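Local coordinates for transcriptional regulatory protein RcsB (Escherichia coli, PDB 5I4C) that acts as the DNA-binding response regulator of the Rcs signaling system, controlling genes for colanic acid capsule synthesis, biofilm formation and cell division, at residues Thr69-Ile74 against Leu81-Leu86; Tyr73-Phe78 against Asp102-Val107. All blocks are in the same frame, centred on the assembly; numbering follows the deposited sequence.

Both contacts belong to the receiver domain and start from helix 67-77. Their first segments overlap at Tyr-73 and Ile-74. Along the chain, strand 82-87 follows this helix directly, and strand 105-108 comes after the next helix, 92-99. The two strands are parallel neighbours in the sheet, and 105-108 is its outermost strand on that side within the chain. The contact centres lie only about 3 Å apart. Contact 1 is buried and apolar; contact 2 is polar and lies at the surface. Among their links are the Ile-83 N to Glu-104 OE1 bond and the Val-85 to Val-107 backbone pairing. Isoleucines of the helix meet 81-86, and a lysine meets the turn before strand 105-108.

Contact 1 (Thr69-Ile74 against Leu81-Leu86); sequences TLIKYI and LSIIVL
Ile-74 carries the tight part of this contact. Its CG2 methyl meets two side chains of 81-86 at once. Leu-81 CD2 lies 3.9 Å from Ile-74 CG2, and Ile-83 CD1 lies 4.0 Å from the same methyl. The torsion at Ile-74 (chi1 -63°) puts CG2 anti to the backbone N, on the side where these two partners approach. Both partners cross the Ile-74 side chain at a slant, and the contact is made between methyl groups. All of this is apolar packing, with no hydrogen bond between the two segments.

The contact closes a beta-alpha-beta crossover: strand 52-56, helix 67-77, then strand 82-87. This crossover belongs to the CheY-like receiver fold, a five-stranded parallel sheet with helices on both faces. Leu-53 of the first strand touches both Ile-74 and Leu-81. Ile-42 of helix 38-44 also packs on Ile-74, so the tight part is buried in a wider core.

One turn back along the helix the fit is looser. Ile-71 CD1 comes no nearer than 4.5 Å to Ile-83 CG2. Val-85 is more distant still, with its CG2 4.7 Å from Ile-71 CD1. Ile-71 is buried all the same, and Leu-101 of a loop touches it. Thr-69 and Lys-72 occupy the solvent side of the helix and do not touch 81-86. On the strand, Ile-84 points away from the helix and packs on Ala-119, Leu-120 and Leu-123 of helix 112-124, across the sheet.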
ATOM      1  N   THR A  69      16.164 -12.171 -12.819  1.00 33.19           N
ATOM      2  CA  THR A  69      17.373 -12.638 -12.139  1.00 32.77           C
ATOM      3  C   THR A  69      17.091 -13.239 -10.794  1.00 30.58           C
ATOM      4  O   THR A  69      17.501 -14.327 -10.508  1.00 29.33           O
ATOM      5  CB  THR A  69      18.309 -11.437 -11.999  1.00 34.68           C
ATOM      6  OG1 THR A  69      18.650 -10.997 -13.305  1.00 35.38           O
ATOM      7  CG2 THR A  69      19.572 -11.765 -11.233  1.00 36.45           C
ATOM      8  N   LEU A  70      16.230 -12.590 -10.027  1.00 29.67           N
ATOM      9  CA  LEU A  70      15.859 -13.103  -8.716  1.00 26.81           C
ATOM     10  C   LEU A  70      15.009 -14.343  -8.870  1.00 27.58           C
ATOM     11  O   LEU A  70      15.241 -15.324  -8.175  1.00 27.04           O
ATOM     12  CB  LEU A  70      15.073 -12.042  -7.964  1.00 27.01           C
ATOM     13  CG  LEU A  70      14.609 -12.506  -6.579  1.00 27.45           C
ATOM     14  CD1 LEU A  70      15.784 -12.902  -5.674  1.00 26.99           C
ATOM     15  CD2 LEU A  70      13.734 -11.444  -5.974  1.00 27.80           C
ATOM     16  N   ILE A  71      14.073 -14.336  -9.785  1.00 27.59           N
ATOM     17  CA  ILE A  71      13.301 -15.566  -9.996  1.00 30.47           C
ATOM     18  C   ILE A  71      14.131 -16.775 -10.347  1.00 30.16           C
ATOM     19  O   ILE A  71      13.913 -17.872  -9.809  1.00 29.87           O
ATOM     20  CB  ILE A  71      12.178 -15.408 -11.027  1.00 34.15           C
ATOM     21  CG1 ILE A  71      11.111 -14.411 -10.578  1.00 33.62           C
ATOM     22  CG2 ILE A  71      11.480 -16.757 -11.301  1.00 36.46           C
ATOM     23  CD1 ILE A  71      10.887 -14.422  -9.107  1.00 35.13           C
ATOM     24  N   LYS A  72      15.055 -16.589 -11.246  1.00 32.54           N
ATOM     25  CA  LYS A  72      15.999 -17.652 -11.645  1.00 32.91           C
ATOM     26  C   LYS A  72      16.808 -18.160 -10.474  1.00 30.44           C
ATOM     27  O   LYS A  72      17.000 -19.347 -10.306  1.00 30.74           O
ATOM     28  CB  LYS A  72      16.964 -17.109 -12.695  1.00 36.23           C
ATOM     29  CG  LYS A  72      16.371 -17.023 -14.070  1.00 41.40           C
ATOM     30  CD  LYS A  72      17.374 -16.399 -15.049  1.00 46.04           C
ATOM     31  CE  LYS A  72      17.551 -17.300 -16.236  1.00 52.36           C
ATOM     32  NZ  LYS A  72      18.123 -16.502 -17.326  1.00 58.61           N
ATOM     33  N   TYR A  73      17.300 -17.259  -9.668  1.00 29.51           N
ATOM     34  CA  TYR A  73      17.965 -17.626  -8.427  1.00 28.76           C
ATOM     35  C   TYR A  73      17.078 -18.534  -7.540  1.00 27.18           C
ATOM     36  O   TYR A  73      17.502 -19.634  -7.131  1.00 25.18           O
ATOM     37  CB  TYR A  73      18.465 -16.373  -7.666  1.00 29.63           C
ATOM     38  CG  TYR A  73      19.329 -16.751  -6.500  1.00 31.49           C
ATOM     39  CD1 TYR A  73      18.748 -17.181  -5.304  1.00 31.87           C
ATOM     40  CD2 TYR A  73      20.734 -16.851  -6.626  1.00 33.89           C
ATOM     41  CE1 TYR A  73      19.506 -17.651  -4.251  1.00 31.30           C
ATOM     42  CE2 TYR A  73      21.515 -17.276  -5.537  1.00 35.32           C
ATOM     43  CZ  TYR A  73      20.892 -17.673  -4.362  1.00 33.74           C
ATOM     44  OH  TYR A  73      21.550 -18.134  -3.289  1.00 34.88           O
ATOM     45  N   ILE A  74      15.859 -18.102  -7.273  1.00 26.20           N
ATOM     46  CA  ILE A  74      14.932 -18.863  -6.383  1.00 26.28           C
ATOM     47  C   ILE A  74      14.541 -20.213  -6.990  1.00 27.52           C
ATOM     48  O   ILE A  74      14.490 -21.245  -6.267  1.00 26.77           O
ATOM     49  CB  ILE A  74      13.693 -18.030  -6.033  1.00 27.54           C
ATOM     50  CG1 ILE A  74      14.135 -16.797  -5.248  1.00 28.80           C
ATOM     51  CG2 ILE A  74      12.727 -18.826  -5.172  1.00 26.38           C
ATOM     52  CD1 ILE A  74      13.101 -15.773  -5.085  1.00 30.94           C
ATOM     53  N   LEU A  81       9.634 -24.216  -4.010  1.00 29.12           N
ATOM     54  CA  LEU A  81       8.965 -23.038  -3.449  1.00 28.69           C
ATOM     55  C   LEU A  81       8.068 -22.449  -4.531  1.00 28.87           C
ATOM     56  O   LEU A  81       8.536 -22.158  -5.652  1.00 29.79           O
ATOM     57  CB  LEU A  81       9.984 -22.013  -3.010  1.00 27.24           C
ATOM     58  CG  LEU A  81       9.441 -20.764  -2.337  1.00 26.96           C
ATOM     59  CD1 LEU A  81       8.735 -21.071  -1.034  1.00 27.03           C
ATOM     60  CD2 LEU A  81      10.565 -19.775  -2.100  1.00 26.67           C
ATOM     61  N   SER A  82       6.798 -22.295  -4.201  1.00 28.67           N
ATOM     62  CA  SER A  82       5.827 -21.781  -5.174  1.00 27.99           C
ATOM     63  C   SER A  82       5.955 -20.309  -5.101  1.00 26.73           C
ATOM     64  O   SER A  82       6.261 -19.761  -4.059  1.00 26.13           O
ATOM     65  CB  SER A  82       4.431 -22.214  -4.836  1.00 28.34           C
ATOM     66  OG  SER A  82       4.304 -23.609  -4.882  1.00 29.22           O
ATOM     67  N   ILE A  83       5.778 -19.653  -6.213  1.00 25.83           N
ATOM     68  CA  ILE A  83       5.968 -18.226  -6.258  1.00 25.17           C
ATOM     69  C   ILE A  83       4.760 -17.537  -6.873  1.00 24.99           C
ATOM     70  O   ILE A  83       4.282 -17.957  -7.940  1.00 26.56           O
ATOM     71  CB  ILE A  83       7.164 -17.880  -7.102  1.00 26.50           C
ATOM     72  CG1 ILE A  83       8.408 -18.481  -6.516  1.00 26.54           C
ATOM     73  CG2 ILE A  83       7.320 -16.361  -7.216  1.00 25.86           C
ATOM     74  CD1 ILE A  83       9.534 -18.392  -7.521  1.00 28.32           C
ATOM     75  N   ILE A  84       4.231 -16.581  -6.137  1.00 23.40           N
ATOM     76  CA  ILE A  84       3.295 -15.600  -6.633  1.00 24.08           C
ATOM     77  C   ILE A  84       3.980 -14.263  -6.762  1.00 24.69           C
ATOM     78  O   ILE A  84       4.484 -13.704  -5.759  1.00 25.20           O
ATOM     79  CB  ILE A  84       2.063 -15.455  -5.761  1.00 24.94           C
ATOM     80  CG1 ILE A  84       1.293 -16.780  -5.731  1.00 26.82           C
ATOM     81  CG2 ILE A  84       1.139 -14.342  -6.297  1.00 25.42           C
ATOM     82  CD1 ILE A  84       0.159 -16.795  -4.713  1.00 29.19           C
ATOM     83  N   VAL A  85       3.969 -13.748  -7.997  1.00 24.16           N
ATOM     84  CA  VAL A  85       4.478 -12.420  -8.302  1.00 26.13           C
ATOM     85  C   VAL A  85       3.380 -11.358  -8.125  1.00 26.14           C
ATOM     86  O   VAL A  85       2.307 -11.538  -8.629  1.00 26.93           O
ATOM     87  CB  VAL A  85       5.103 -12.377  -9.701  1.00 28.27           C
ATOM     88  CG1 VAL A  85       5.403 -10.963 -10.177  1.00 30.91           C
ATOM     89  CG2 VAL A  85       6.414 -13.165  -9.642  1.00 28.98           C
ATOM     90  N   LEU A  86       3.720 -10.267  -7.448  1.00 24.33           N
ATOM     91  CA  LEU A  86       2.904  -9.062  -7.323  1.00 26.75           C
ATOM     92  C   LEU A  86       3.340  -8.071  -8.382  1.00 28.13           C
ATOM     93  O   LEU A  86       4.532  -7.731  -8.446  1.00 27.61           O
ATOM     94  CB  LEU A  86       3.150  -8.391  -5.944  1.00 28.69           C
ATOM     95  CG  LEU A  86       2.793  -9.213  -4.705  1.00 28.83           C
ATOM     96  CD1 LEU A  86       3.213  -8.487  -3.413  1.00 30.07           C
ATOM     97  CD2 LEU A  86       1.295  -9.521  -4.746  1.00 30.58           C
TER

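Contact 2 (Tyr73-Phe78 against Asp102-Val107); sequences YIKRHF and DIEGIV
Lys-75 reaches from helix 67-77 to the turn that leads into strand 105-108. Its NZ donates a weak hydrogen bond to the backbone O of Asp-102, at 3.3 Å. The chain is not extended. It bends at chi2 (-56°) and again at chi3 (-73°), and this folding brings the ammonium group in beside the turn. On the way the side chain also touches Ile-83 of the neighbouring strand.

Glu-104 is the second polar group near the lysine. Lys-75 NZ is 4.1 Å from Glu-104 OE1 and equally far from Glu-104 OE2, too long for a salt bridge. The lysine thus sits beside the carboxylate without being bonded to it. The stronger partner of Glu-104 OE1 is the backbone N of Ile-83, a hydrogen bond to the start of strand 82-87. Glu-104 N in turn bonds Ile-83 O, and the residue is held through both side chain and main chain.

Asp-102 also has a nearer charge than Lys-75. Its OD1 forms a salt bridge with Lys-128, and OD2 stays 5.4 Å from Lys-75 NZ. Lys-128 NZ also bonds the backbone O of Ile-103. The turn thus offers two successive carbonyls to two different lysines: Asp-102 O to Lys-75 and Ile-103 O to Lys-128.

In the receiver fold this is the end of the sheet where the parallel strands 82-87 and 105-108 begin. Asp-56, the predicted phosphorylation site, lies at the other end, where strand 52-56 finishes. The strand pairing starts with the backbone of Glu-104 on Ile-83 and goes on with Gly-105 on Val-85. The salt bridge and the Ile-83 bonds thus serve the turn's charged groups, while Lys-75 adds one weak hydrogen bond and probably a modest electrostatic attraction to Glu-104.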
ATOM      1  N   TYR A  73      17.300 -17.259  -9.668  1.00 29.51           N
ATOM      2  CA  TYR A  73      17.965 -17.626  -8.427  1.00 28.76           C
ATOM      3  C   TYR A  73      17.078 -18.534  -7.540  1.00 27.18           C
ATOM      4  O   TYR A  73      17.502 -19.634  -7.131  1.00 25.18           O
ATOM      5  CB  TYR A  73      18.465 -16.373  -7.666  1.00 29.63           C
ATOM      6  CG  TYR A  73      19.329 -16.751  -6.500  1.00 31.49           C
ATOM      7  CD1 TYR A  73      18.748 -17.181  -5.304  1.00 31.87           C
ATOM      8  CD2 TYR A  73      20.734 -16.851  -6.626  1.00 33.89           C
ATOM      9  CE1 TYR A  73      19.506 -17.651  -4.251  1.00 31.30           C
ATOM     10  CE2 TYR A  73      21.515 -17.276  -5.537  1.00 35.32           C
ATOM     11  CZ  TYR A  73      20.892 -17.673  -4.362  1.00 33.74           C
ATOM     12  OH  TYR A  73      21.550 -18.134  -3.289  1.00 34.88           O
ATOM     13  N   ILE A  74      15.859 -18.102  -7.273  1.00 26.20           N
ATOM     14  CA  ILE A  74      14.932 -18.863  -6.383  1.00 26.28           C
ATOM     15  C   ILE A  74      14.541 -20.213  -6.990  1.00 27.52           C
ATOM     16  O   ILE A  74      14.490 -21.245  -6.267  1.00 26.77           O
ATOM     17  CB  ILE A  74      13.693 -18.030  -6.033  1.00 27.54           C
ATOM     18  CG1 ILE A  74      14.135 -16.797  -5.248  1.00 28.80           C
ATOM     19  CG2 ILE A  74      12.727 -18.826  -5.172  1.00 26.38           C
ATOM     20  CD1 ILE A  74      13.101 -15.773  -5.085  1.00 30.94           C
ATOM     21  N   LYS A  75      14.265 -20.247  -8.296  1.00 27.42           N
ATOM     22  CA  LYS A  75      13.896 -21.514  -8.923  1.00 31.20           C
ATOM     23  C   LYS A  75      14.981 -22.524  -8.836  1.00 29.84           C
ATOM     24  O   LYS A  75      14.705 -23.689  -8.702  1.00 29.31           O
ATOM     25  CB  LYS A  75      13.540 -21.408 -10.394  1.00 36.18           C
ATOM     26  CG  LYS A  75      12.395 -20.501 -10.761  1.00 41.15           C
ATOM     27  CD  LYS A  75      11.092 -20.817 -10.058  1.00 48.80           C
ATOM     28  CE  LYS A  75      10.369 -22.086 -10.551  1.00 57.92           C
ATOM     29  NZ  LYS A  75       9.034 -22.219  -9.829  1.00 65.12           N
ATOM     30  N   ARG A  76      16.215 -22.065  -8.889  1.00 30.67           N
ATOM     31  CA  ARG A  76      17.363 -22.971  -8.840  1.00 32.94           C
ATOM     32  C   ARG A  76      17.663 -23.409  -7.436  1.00 30.80           C
ATOM     33  O   ARG A  76      17.927 -24.581  -7.182  1.00 30.56           O
ATOM     34  CB  ARG A  76      18.509 -22.208  -9.435  1.00 34.07           C
ATOM     35  CG  ARG A  76      19.721 -22.977  -9.562  1.00 37.20           C
ATOM     36  CD  ARG A  76      20.645 -22.284 -10.552  1.00 40.00           C
ATOM     37  NE  ARG A  76      21.855 -22.983 -10.275  1.00 41.59           N
ATOM     38  CZ  ARG A  76      22.733 -22.615  -9.347  1.00 44.52           C
ATOM     39  NH1 ARG A  76      22.646 -21.460  -8.728  1.00 41.91           N
ATOM     40  NH2 ARG A  76      23.774 -23.402  -9.117  1.00 46.96           N
ATOM     41  N   HIS A  77      17.689 -22.457  -6.505  1.00 28.40           N
ATOM     42  CA  HIS A  77      18.097 -22.778  -5.131  1.00 28.71           C
ATOM     43  C   HIS A  77      16.961 -23.286  -4.215  1.00 28.04           C
ATOM     44  O   HIS A  77      17.237 -23.944  -3.232  1.00 28.24           O
ATOM     45  CB  HIS A  77      18.745 -21.542  -4.469  1.00 30.37           C
ATOM     46  CG  HIS A  77      20.100 -21.232  -5.003  1.00 31.70           C
ATOM     47  ND1 HIS A  77      21.236 -21.893  -4.570  1.00 32.45           N
ATOM     48  CD2 HIS A  77      20.503 -20.394  -5.987  1.00 33.89           C
ATOM     49  CE1 HIS A  77      22.284 -21.419  -5.223  1.00 34.56           C
ATOM     50  NE2 HIS A  77      21.872 -20.500  -6.075  1.00 35.04           N
ATOM     51  N   PHE A  78      15.719 -22.982  -4.519  1.00 26.67           N
ATOM     52  CA  PHE A  78      14.520 -23.401  -3.748  1.00 27.81           C
ATOM     53  C   PHE A  78      13.512 -23.966  -4.767  1.00 28.40           C
ATOM     54  O   PHE A  78      12.428 -23.392  -5.030  1.00 27.59           O
ATOM     55  CB  PHE A  78      13.946 -22.229  -2.954  1.00 27.71           C
ATOM     56  CG  PHE A  78      14.996 -21.517  -2.105  1.00 28.56           C
ATOM     57  CD1 PHE A  78      15.393 -22.052  -0.894  1.00 31.56           C
ATOM     58  CD2 PHE A  78      15.601 -20.389  -2.543  1.00 28.10           C
ATOM     59  CE1 PHE A  78      16.355 -21.421  -0.114  1.00 33.03           C
ATOM     60  CE2 PHE A  78      16.557 -19.756  -1.779  1.00 28.76           C
ATOM     61  CZ  PHE A  78      16.914 -20.259  -0.571  1.00 30.77           C
ATOM     62  N   ASP A 102       7.665 -20.567 -15.177  1.00 45.77           N
ATOM     63  CA  ASP A 102       6.843 -21.604 -14.537  1.00 46.23           C
ATOM     64  C   ASP A 102       6.606 -21.238 -13.070  1.00 42.78           C
ATOM     65  O   ASP A 102       6.642 -22.043 -12.158  1.00 43.13           O
ATOM     66  CB  ASP A 102       7.407 -23.049 -14.738  1.00 52.04           C
ATOM     67  CG  ASP A 102       6.342 -24.154 -14.452  1.00 56.15           C
ATOM     68  OD1 ASP A 102       5.179 -24.031 -14.892  1.00 61.64           O
ATOM     69  OD2 ASP A 102       6.646 -25.119 -13.727  1.00 60.39           O
ATOM     70  N   ILE A 103       6.276 -19.990 -12.870  1.00 38.74           N
ATOM     71  CA  ILE A 103       5.793 -19.577 -11.565  1.00 35.58           C
ATOM     72  C   ILE A 103       4.311 -19.916 -11.418  1.00 33.16           C
ATOM     73  O   ILE A 103       3.627 -20.228 -12.379  1.00 35.06           O
ATOM     74  CB  ILE A 103       6.127 -18.106 -11.299  1.00 35.90           C
ATOM     75  CG1 ILE A 103       5.561 -17.182 -12.343  1.00 35.82           C
ATOM     76  CG2 ILE A 103       7.641 -17.930 -11.257  1.00 35.78           C
ATOM     77  CD1 ILE A 103       4.901 -16.048 -11.702  1.00 38.31           C
ATOM     78  N   GLU A 104       3.804 -19.858 -10.205  1.00 28.71           N
ATOM     79  CA  GLU A 104       2.491 -20.327  -9.930  1.00 28.87           C
ATOM     80  C   GLU A 104       1.411 -19.252 -10.006  1.00 28.74           C
ATOM     81  O   GLU A 104       0.241 -19.561 -10.246  1.00 30.13           O
ATOM     82  CB  GLU A 104       2.459 -21.023  -8.572  1.00 28.19           C
ATOM     83  CG  GLU A 104       3.098 -22.388  -8.601  1.00 31.60           C
ATOM     84  CD  GLU A 104       4.627 -22.353  -8.658  1.00 33.10           C
ATOM     85  OE1 GLU A 104       5.283 -21.313  -8.409  1.00 31.11           O
ATOM     86  OE2 GLU A 104       5.181 -23.390  -8.996  1.00 34.96           O
ATOM     87  N   GLY A 105       1.760 -17.993  -9.831  1.00 25.12           N
ATOM     88  CA  GLY A 105       0.720 -17.010  -9.783  1.00 24.85           C
ATOM     89  C   GLY A 105       1.232 -15.664 -10.054  1.00 24.92           C
ATOM     90  O   GLY A 105       2.454 -15.398  -9.853  1.00 25.45           O
ATOM     91  N   ILE A 106       0.326 -14.838 -10.580  1.00 25.47           N
ATOM     92  CA  ILE A 106       0.565 -13.420 -10.782  1.00 25.39           C
ATOM     93  C   ILE A 106      -0.657 -12.689 -10.275  1.00 24.92           C
ATOM     94  O   ILE A 106      -1.755 -13.027 -10.626  1.00 25.23           O
ATOM     95  CB  ILE A 106       0.827 -13.021 -12.280  1.00 27.96           C
ATOM     96  CG1 ILE A 106       2.101 -13.670 -12.782  1.00 31.13           C
ATOM     97  CG2 ILE A 106       0.962 -11.507 -12.359  1.00 27.37           C
ATOM     98  CD1 ILE A 106       2.255 -13.619 -14.272  1.00 34.92           C
ATOM     99  N   VAL A 107      -0.457 -11.698  -9.433  1.00 25.61           N
ATOM    100  CA  VAL A 107      -1.565 -10.903  -8.847  1.00 25.79           C
ATOM    101  C   VAL A 107      -1.243  -9.450  -9.010  1.00 26.09           C
ATOM    102  O   VAL A 107      -0.125  -9.057  -8.698  1.00 25.46           O
ATOM    103  CB  VAL A 107      -1.654 -11.221  -7.340  1.00 27.55           C
ATOM    104  CG1 VAL A 107      -2.559 -10.230  -6.565  1.00 27.72           C
ATOM    105  CG2 VAL A 107      -2.170 -12.650  -7.201  1.00 28.24           C
TER